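Local atomic coordinates of hypothetical protein AGR_L_1239 (Agrobacterium tumefaciens str. C58, PDB entry 1VQS), a protein that is of unknown function but belongs to the NIPSNAP family and adopts a ferredoxin-like fold of the dimeric alpha-beta barrel type. Residues B[41-46]-B[82-88]. Residues are numbered along the deposited sequence; the frame is centred on the assembly and turned at random.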
loop_
_atom_site.group_PDB
_atom_site.type_symbol
_atom_site.label_atom_id
_atom_site.label_comp_id
_atom_site.label_asym_id
_atom_site.label_seq_id
_atom_site.Cartn_x
_atom_site.Cartn_y
_atom_site.Cartn_z
ATOM N N ILE B 41 -8.537 8.375 32.058
ATOM C CA ILE B 41 -9.807 8.830 31.506
ATOM C C ILE B 41 -10.296 7.892 30.405
ATOM O O ILE B 41 -11.455 7.493 30.390
ATOM C CB ILE B 41 -9.690 10.291 31.001
ATOM C CG1 ILE B 41 -9.483 11.262 32.182
ATOM C CG2 ILE B 41 -10.907 10.679 30.181
ATOM C CD1 ILE B 41 -8.876 12.614 31.793
ATOM N N GLN B 42 -9.400 7.498 29.497
ATOM C CA GLN B 42 -9.790 6.648 28.375
ATOM C C GLN B 42 -10.318 5.301 28.898
ATOM O O GLN B 42 -11.385 4.854 28.505
ATOM C CB GLN B 42 -8.610 6.418 27.441
ATOM C CG GLN B 42 -9.002 5.793 26.146
ATOM C CD GLN B 42 -7.836 5.692 25.205
ATOM O OE1 GLN B 42 -6.697 5.559 25.655
ATOM N NE2 GLN B 42 -8.116 5.692 23.882
ATOM N N LYS B 43 -9.595 4.677 29.823
ATOM C CA LYS B 43 -10.019 3.405 30.428
ATOM C C LYS B 43 -11.359 3.540 31.137
ATOM O O LYS B 43 -12.193 2.607 31.138
ATOM C CB LYS B 43 -8.983 2.863 31.415
ATOM C CG LYS B 43 -7.711 2.378 30.753
ATOM C CD LYS B 43 -6.524 2.306 31.710
ATOM C CE LYS B 43 -6.650 1.291 32.777
ATOM N NZ LYS B 43 -5.493 1.515 33.716
ATOM N N SER B 44 -11.585 4.692 31.768
ATOM C CA SER B 44 -12.813 4.869 32.530
ATOM C C SER B 44 -14.063 4.854 31.694
ATOM O O SER B 44 -15.154 4.679 32.236
ATOM C CB SER B 44 -12.792 6.146 33.344
ATOM O OG SER B 44 -13.000 7.275 32.528
ATOM N N HIS B 45 -13.921 5.051 30.384
ATOM C CA HIS B 45 -15.064 4.906 29.459
ATOM C C HIS B 45 -15.024 3.595 28.708
ATOM O O HIS B 45 -16.029 2.910 28.607
ATOM C CB HIS B 45 -15.117 6.074 28.469
ATOM C CG HIS B 45 -15.377 7.394 29.125
ATOM N ND1 HIS B 45 -16.603 7.743 29.646
ATOM C CD2 HIS B 45 -14.548 8.447 29.357
ATOM C CE1 HIS B 45 -16.515 8.951 30.181
ATOM N NE2 HIS B 45 -15.281 9.405 30.009
ATOM N N LEU B 46 -13.872 3.271 28.132
ATOM C CA LEU B 46 -13.787 2.132 27.239
ATOM C C LEU B 46 -13.754 0.810 27.945
ATOM O O LEU B 46 -14.165 -0.183 27.362
ATOM C CB LEU B 46 -12.602 2.271 26.312
ATOM C CG LEU B 46 -12.617 3.529 25.440
ATOM C CD1 LEU B 46 -11.411 3.454 24.476
ATOM C CD2 LEU B 46 -13.905 3.702 24.682
ATOM N N LEU B 82 -17.104 8.389 25.869
ATOM C CA LEU B 82 -15.726 8.882 25.809
ATOM C C LEU B 82 -15.682 10.211 25.046
ATOM O O LEU B 82 -15.140 11.196 25.531
ATOM C CB LEU B 82 -14.810 7.869 25.119
ATOM C CG LEU B 82 -13.347 8.299 24.861
ATOM C CD1 LEU B 82 -12.609 8.466 26.165
ATOM C CD2 LEU B 82 -12.630 7.292 23.958
HETATM N N MSE B 83 -16.291 10.229 23.861
HETATM C CA MSE B 83 -16.226 11.402 22.976
HETATM C C MSE B 83 -17.040 12.603 23.460
HETATM O O MSE B 83 -16.789 13.736 23.058
HETATM C CB MSE B 83 -16.606 10.984 21.545
HETATM C CG MSE B 83 -15.691 9.911 20.976
HETATM SE SE MSE B 83 -13.779 10.391 20.979
HETATM C CE MSE B 83 -13.949 12.146 20.346
ATOM N N ALA B 84 -17.995 12.371 24.330
ATOM C CA ALA B 84 -18.814 13.424 24.918
ATOM C C ALA B 84 -18.174 14.010 26.185
ATOM O O ALA B 84 -18.626 15.037 26.683
ATOM C CB ALA B 84 -20.195 12.891 25.254
ATOM N N ASP B 85 -17.180 13.317 26.750
ATOM C CA ASP B 85 -16.573 13.769 28.022
ATOM C C ASP B 85 -15.611 14.941 27.792
ATOM O O ASP B 85 -14.598 14.762 27.135
ATOM C CB ASP B 85 -15.811 12.622 28.663
ATOM C CG ASP B 85 -15.242 12.950 30.015
ATOM O OD1 ASP B 85 -15.354 14.082 30.491
ATOM O OD2 ASP B 85 -14.684 12.017 30.639
ATOM N N PRO B 86 -15.936 16.126 28.344
ATOM C CA PRO B 86 -15.007 17.240 28.149
ATOM C C PRO B 86 -13.605 16.994 28.724
ATOM O O PRO B 86 -12.648 17.628 28.298
ATOM C CB PRO B 86 -15.685 18.416 28.853
ATOM C CG PRO B 86 -16.642 17.830 29.791
ATOM C CD PRO B 86 -17.099 16.531 29.159
ATOM N N ARG B 87 -13.481 16.074 29.681
ATOM C CA ARG B 87 -12.156 15.724 30.204
ATOM C C ARG B 87 -11.324 15.008 29.141
ATOM O O ARG B 87 -10.098 15.107 29.123
ATOM C CB ARG B 87 -12.291 14.872 31.459
ATOM C CG ARG B 87 -12.943 15.616 32.594
ATOM C CD ARG B 87 -13.046 14.751 33.871
ATOM N NE ARG B 87 -11.746 14.623 34.521
ATOM C CZ ARG B 87 -11.276 13.516 35.090
ATOM N NH1 ARG B 87 -11.962 12.394 35.059
ATOM N NH2 ARG B 87 -10.085 13.534 35.671
ATOM N N TRP B 88 -11.978 14.258 28.276
ATOM C CA TRP B 88 -11.289 13.608 27.169
ATOM C C TRP B 88 -11.076 14.571 26.007
ATOM O O TRP B 88 -10.011 14.574 25.412
ATOM C CB TRP B 88 -12.061 12.389 26.676
ATOM C CG TRP B 88 -11.387 11.620 25.560
ATOM C CD1 TRP B 88 -11.830 11.490 24.275
ATOM C CD2 TRP B 88 -10.151 10.908 25.638
ATOM N NE1 TRP B 88 -10.960 10.701 23.567
ATOM C CE2 TRP B 88 -9.911 10.356 24.377
ATOM C CE3 TRP B 88 -9.216 10.702 26.659
ATOM C CZ2 TRP B 88 -8.786 9.569 24.108
ATOM C CZ3 TRP B 88 -8.112 9.927 26.396
ATOM C CH2 TRP B 88 -7.904 9.382 25.125
#
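Leu82 packs against His45 and Leu46 where the helices packed on one face of the antiparallel sheet of this ferredoxin-like fold meet, the end of helix 27-46 lying against the end of helix 72-84 and the short helix 86-89. Leu82 CA sits over a face of the imidazole, 3.9 Å from the centroid of the His45 ring, a CH-pi contact. Its forked side chain divides the work: CD1 reaches His45 CD2 at 3.7 Å, while CD2 meets Leu46 CD2, a branched apolar pairing suited to this buried spot. Asp85 then turns the chain as an N-cap, its OD1 accepting from Arg87 N. A short carboxylate suits both tasks, for Asp85 OD2 accepts a nearly straight hydrogen bond from His45 NE2 (2.8 Å, 166°), met on the anti side with the two planes 76° apart. Arg87 bends at chi3 and lays one guanidinium face over Ile41 CG1, pairing its flat surface with an aliphatic branch. Trp88 offers a broad indole that packs against Ile41 and Gln42 of helix 27-46: with CG anti to the backbone N (chi1 -178°), the ring reaches Gln42, which meets it obliquely. Gln42 CD lies 3.7 Å from Trp88 CH2, and Trp88 CE3 touches Ile41 CG2 at 3.9 Å.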